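Local coordinates for protein killer cell lectin-like receptor 3 (Mus musculus, PDB 3C8J) that serves as a disulfide-linked homodimeric receptor on natural killer cells that recognises class I MHC molecules through a C-type lectin-like domain, at residues L127-I138 and C173-I184. The protein carries 4 engineered substitutions. Sequence-based numbering, arbitrary orientation.
Sequences LQRHVIPGNYWI and CVFLSKARIEDI. Engineered in segment 127-138: G134 (natural residue Glu).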
loop_
_atom_site.group_PDB
_atom_site.type_symbol
_atom_site.label_atom_id
_atom_site.label_comp_id
_atom_site.label_asym_id
_atom_site.label_seq_id
_atom_site.Cartn_x
_atom_site.Cartn_y
_atom_site.Cartn_z
ATOM N N LEU A 127 8.628 6.432 -0.573
ATOM C CA LEU A 127 8.641 6.727 -2.007
ATOM C C LEU A 127 10.009 6.494 -2.632
ATOM O O LEU A 127 10.104 5.844 -3.683
ATOM C CB LEU A 127 8.178 8.139 -2.258
ATOM C CG LEU A 127 6.688 8.305 -1.979
ATOM C CD1 LEU A 127 6.340 9.762 -1.896
ATOM C CD2 LEU A 127 5.843 7.575 -3.052
ATOM N N GLN A 128 11.064 6.938 -1.954
ATOM C CA GLN A 128 12.407 6.802 -2.493
ATOM C C GLN A 128 12.884 5.347 -2.560
ATOM O O GLN A 128 13.560 4.938 -3.522
ATOM C CB GLN A 128 13.377 7.658 -1.716
ATOM C CG GLN A 128 13.026 9.113 -1.751
ATOM C CD GLN A 128 13.903 9.951 -0.853
ATOM O OE1 GLN A 128 14.123 9.636 0.314
ATOM N NE2 GLN A 128 14.410 11.036 -1.397
ATOM N N ARG A 129 12.527 4.555 -1.550
ATOM C CA ARG A 129 12.772 3.128 -1.620
ATOM C C ARG A 129 11.980 2.516 -2.779
ATOM O O ARG A 129 12.418 1.564 -3.385
ATOM C CB ARG A 129 12.381 2.451 -0.309
ATOM C CG ARG A 129 13.334 2.682 0.847
ATOM C CD ARG A 129 12.890 1.886 2.102
ATOM N NE ARG A 129 12.176 2.695 3.118
ATOM C CZ ARG A 129 10.891 2.518 3.427
ATOM N NH1 ARG A 129 10.182 1.579 2.820
ATOM N NH2 ARG A 129 10.306 3.258 4.346
ATOM N N HIS A 130 10.801 3.064 -3.079
ATOM C CA HIS A 130 9.881 2.425 -4.017
ATOM C C HIS A 130 10.250 2.703 -5.478
ATOM O O HIS A 130 10.342 1.821 -6.330
ATOM C CB HIS A 130 8.478 2.946 -3.781
ATOM C CG HIS A 130 7.514 2.491 -4.818
ATOM N ND1 HIS A 130 7.038 1.197 -4.863
ATOM C CD2 HIS A 130 7.006 3.123 -5.901
ATOM C CE1 HIS A 130 6.241 1.062 -5.908
ATOM N NE2 HIS A 130 6.217 2.217 -6.562
ATOM N N VAL A 131 10.443 3.986 -5.733
ATOM C CA VAL A 131 10.606 4.534 -7.049
ATOM C C VAL A 131 11.665 3.772 -7.863
ATOM O O VAL A 131 12.696 3.336 -7.315
ATOM C CB VAL A 131 10.885 6.026 -6.837
ATOM C CG1 VAL A 131 12.204 6.497 -7.408
ATOM C CG2 VAL A 131 9.646 6.873 -7.195
ATOM N N ILE A 132 11.388 3.566 -9.155
ATOM C CA ILE A 132 12.411 3.103 -10.082
ATOM C C ILE A 132 13.395 4.266 -10.200
ATOM O O ILE A 132 12.949 5.396 -10.217
ATOM C CB ILE A 132 11.814 2.771 -11.462
ATOM C CG1 ILE A 132 11.134 1.404 -11.446
ATOM C CG2 ILE A 132 12.912 2.756 -12.534
ATOM C CD1 ILE A 132 9.989 1.285 -12.419
ATOM N N PRO A 133 14.727 4.010 -10.225
ATOM C CA PRO A 133 15.692 5.146 -10.333
ATOM C C PRO A 133 15.261 6.176 -11.372
ATOM O O PRO A 133 14.996 5.819 -12.516
ATOM C CB PRO A 133 16.982 4.471 -10.770
ATOM C CG PRO A 133 16.909 3.132 -10.153
ATOM C CD PRO A 133 15.438 2.716 -10.116
ATOM N N GLY A 134 15.123 7.427 -10.955
ATOM C CA GLY A 134 14.737 8.503 -11.853
ATOM C C GLY A 134 14.511 9.771 -11.052
ATOM O O GLY A 134 14.905 9.857 -9.887
ATOM N N ASN A 135 13.880 10.756 -11.686
ATOM C CA ASN A 135 13.529 12.007 -11.051
ATOM C C ASN A 135 12.051 12.280 -11.248
ATOM O O ASN A 135 11.555 12.234 -12.379
ATOM C CB ASN A 135 14.357 13.129 -11.637
ATOM C CG ASN A 135 15.826 12.904 -11.444
ATOM O OD1 ASN A 135 16.611 13.027 -12.374
ATOM N ND2 ASN A 135 16.213 12.536 -10.229
ATOM N N TYR A 136 11.350 12.570 -10.155
ATOM C CA TYR A 136 9.900 12.684 -10.184
ATOM C C TYR A 136 9.435 14.046 -9.660
ATOM O O TYR A 136 9.721 14.422 -8.513
ATOM C CB TYR A 136 9.278 11.569 -9.327
ATOM C CG TYR A 136 9.577 10.178 -9.798
ATOM C CD1 TYR A 136 10.821 9.611 -9.577
ATOM C CD2 TYR A 136 8.610 9.414 -10.430
ATOM C CE1 TYR A 136 11.120 8.339 -10.006
ATOM C CE2 TYR A 136 8.898 8.106 -10.842
ATOM C CZ TYR A 136 10.165 7.588 -10.622
ATOM O OH TYR A 136 10.503 6.345 -11.035
ATOM N N TRP A 137 8.721 14.792 -10.488
ATOM C CA TRP A 137 8.096 16.014 -10.023
ATOM C C TRP A 137 7.120 15.671 -8.895
ATOM O O TRP A 137 6.453 14.626 -8.927
ATOM C CB TRP A 137 7.362 16.698 -11.161
ATOM C CG TRP A 137 8.255 17.320 -12.196
ATOM C CD1 TRP A 137 8.251 17.053 -13.531
ATOM C CD2 TRP A 137 9.269 18.339 -11.996
ATOM N NE1 TRP A 137 9.184 17.835 -14.178
ATOM C CE2 TRP A 137 9.820 18.632 -13.262
ATOM C CE3 TRP A 137 9.761 19.018 -10.877
ATOM C CZ2 TRP A 137 10.846 19.568 -13.440
ATOM C CZ3 TRP A 137 10.773 19.955 -11.056
ATOM C CH2 TRP A 137 11.306 20.220 -12.329
ATOM N N ILE A 138 7.081 16.530 -7.878
ATOM C CA ILE A 138 6.089 16.418 -6.811
ATOM C C ILE A 138 5.425 17.783 -6.633
ATOM O O ILE A 138 5.898 18.773 -7.193
ATOM C CB ILE A 138 6.675 15.857 -5.490
ATOM C CG1 ILE A 138 7.733 16.790 -4.904
ATOM C CG2 ILE A 138 7.264 14.484 -5.711
ATOM C CD1 ILE A 138 8.217 16.332 -3.527
ATOM N N CYS A 173 10.924 24.392 -9.134
ATOM C CA CYS A 173 10.047 23.367 -8.586
ATOM C C CYS A 173 10.828 22.283 -7.807
ATOM O O CYS A 173 12.038 22.421 -7.600
ATOM C CB CYS A 173 9.249 22.721 -9.718
ATOM S SG CYS A 173 7.976 23.760 -10.424
ATOM N N VAL A 174 10.140 21.222 -7.368
ATOM C CA VAL A 174 10.792 20.172 -6.577
ATOM C C VAL A 174 10.549 18.762 -7.125
ATOM O O VAL A 174 9.413 18.369 -7.394
ATOM C CB VAL A 174 10.386 20.222 -5.066
ATOM C CG1 VAL A 174 10.982 19.049 -4.290
ATOM C CG2 VAL A 174 10.839 21.510 -4.414
ATOM N N PHE A 175 11.613 17.986 -7.270
ATOM C CA PHE A 175 11.460 16.591 -7.667
ATOM C C PHE A 175 12.054 15.690 -6.611
ATOM O O PHE A 175 12.833 16.149 -5.784
ATOM C CB PHE A 175 12.106 16.337 -9.029
ATOM C CG PHE A 175 13.598 16.502 -9.047
ATOM C CD1 PHE A 175 14.429 15.383 -9.021
ATOM C CD2 PHE A 175 14.177 17.755 -9.103
ATOM C CE1 PHE A 175 15.815 15.529 -9.039
ATOM C CE2 PHE A 175 15.540 17.894 -9.119
ATOM C CZ PHE A 175 16.360 16.778 -9.085
ATOM N N LEU A 176 11.665 14.416 -6.604
ATOM C CA LEU A 176 12.427 13.465 -5.812
ATOM C C LEU A 176 13.160 12.411 -6.644
ATOM O O LEU A 176 12.801 12.132 -7.806
ATOM C CB LEU A 176 11.607 12.848 -4.667
ATOM C CG LEU A 176 10.601 11.710 -4.840
ATOM C CD1 LEU A 176 11.218 10.483 -5.492
ATOM C CD2 LEU A 176 9.978 11.340 -3.493
ATOM N N SER A 177 14.209 11.870 -6.035
ATOM C CA SER A 177 15.023 10.811 -6.592
ATOM C C SER A 177 15.146 9.819 -5.450
ATOM O O SER A 177 14.732 10.123 -4.339
ATOM C CB SER A 177 16.405 11.343 -7.029
ATOM O OG SER A 177 17.054 12.048 -5.988
ATOM N N LYS A 178 15.703 8.641 -5.719
ATOM C CA LYS A 178 15.857 7.629 -4.687
ATOM C C LYS A 178 16.791 8.130 -3.581
ATOM O O LYS A 178 16.751 7.638 -2.445
ATOM C CB LYS A 178 16.399 6.313 -5.271
ATOM C CG LYS A 178 15.446 5.600 -6.220
ATOM C CD LYS A 178 15.892 4.160 -6.519
ATOM C CE LYS A 178 15.656 3.228 -5.337
ATOM N NZ LYS A 178 14.208 3.058 -5.058
ATOM N N ALA A 179 17.616 9.117 -3.939
ATOM C CA ALA A 179 18.640 9.681 -3.068
ATOM C C ALA A 179 18.170 10.894 -2.259
ATOM O O ALA A 179 18.579 11.049 -1.106
ATOM C CB ALA A 179 19.864 10.026 -3.868
ATOM N N ARG A 180 17.331 11.752 -2.841
ATOM C CA ARG A 180 16.822 12.916 -2.093
ATOM C C ARG A 180 15.732 13.729 -2.807
ATOM O O ARG A 180 15.062 13.211 -3.701
ATOM C CB ARG A 180 17.968 13.830 -1.678
ATOM C CG ARG A 180 18.731 14.333 -2.855
ATOM C CD ARG A 180 20.102 14.881 -2.478
ATOM N NE ARG A 180 20.808 15.230 -3.711
ATOM C CZ ARG A 180 21.417 14.353 -4.512
ATOM N NH1 ARG A 180 21.445 13.059 -4.206
ATOM N NH2 ARG A 180 22.007 14.776 -5.622
ATOM N N ILE A 181 15.526 14.966 -2.353
ATOM C CA ILE A 181 14.663 15.941 -3.022
ATOM C C ILE A 181 15.466 17.216 -3.299
ATOM O O ILE A 181 16.328 17.593 -2.519
ATOM C CB ILE A 181 13.370 16.318 -2.215
ATOM C CG1 ILE A 181 13.715 17.054 -0.926
ATOM C CG2 ILE A 181 12.558 15.110 -1.884
ATOM C CD1 ILE A 181 12.606 17.929 -0.420
ATOM N N GLU A 182 15.159 17.868 -4.414
ATOM C CA GLU A 182 15.924 19.002 -4.899
ATOM C C GLU A 182 15.022 20.041 -5.563
ATOM O O GLU A 182 13.847 19.777 -5.813
ATOM C CB GLU A 182 16.950 18.521 -5.916
ATOM C CG GLU A 182 18.279 18.118 -5.351
ATOM C CD GLU A 182 19.395 18.383 -6.346
ATOM O OE1 GLU A 182 19.552 17.560 -7.284
ATOM O OE2 GLU A 182 20.110 19.405 -6.180
ATOM N N ASP A 183 15.587 21.205 -5.865
ATOM C CA ASP A 183 14.868 22.248 -6.585
ATOM C C ASP A 183 15.524 22.584 -7.925
ATOM O O ASP A 183 16.750 22.802 -8.001
ATOM C CB ASP A 183 14.702 23.516 -5.724
ATOM C CG ASP A 183 16.030 24.155 -5.338
ATOM O OD1 ASP A 183 16.959 23.447 -4.899
ATOM O OD2 ASP A 183 16.136 25.392 -5.457
ATOM N N ILE A 184 14.705 22.635 -8.975
ATOM C CA ILE A 184 15.195 22.912 -10.330
ATOM C C ILE A 184 14.114 23.546 -11.226
ATOM O O ILE A 184 12.926 23.519 -10.889
ATOM C CB ILE A 184 15.826 21.625 -10.960
ATOM C CG1 ILE A 184 16.946 21.979 -11.942
ATOM C CG2 ILE A 184 14.754 20.692 -11.523
ATOM C CD1 ILE A 184 18.108 20.984 -11.982
#
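K178 runs past V131 and then bends at its end, chi3 74° and chi4 66°, which turns NZ onto the C-terminal end of helix 121-130. There NZ donates to Q128 O and to V131 O, the latter at 2.7 Å and in the carbonyl plane. A weak third bond goes to R129 O. Q128 reaches the other way with an extended chain, and its NE2 makes a weak bond to S177 O. Strand 136-138 pairs antiparallel with strand 173-176. Y136 and L176 exchange two backbone hydrogen bonds, and I138 N donates to V174 O at 3.0 Å. L176 joins helix and strand: CD2 meets L127 CB, and CD1 meets Y136 CD1 and V131 CG2. V131 CG2 sits over one face of the Y136 ring, near its rim, and Y136 OH donates to I132 O. F175 and W137 share the sheet face away from Y136 and L176. The N135 amide lies beside the F175 ring, the planes 74° apart, with ND2 at the ring edge. W137 CZ3 packs against C173 CB; C173 is disulfide-bonded to C186. The contact holds the 177-180 loop of the C-type lectin-like domain, part of the 177-182 region implicated in MHC class I binding, against helix 121-130. The lysine ammonium meets carbonyls at the negative end of the helix dipole, which probably favours its charged form.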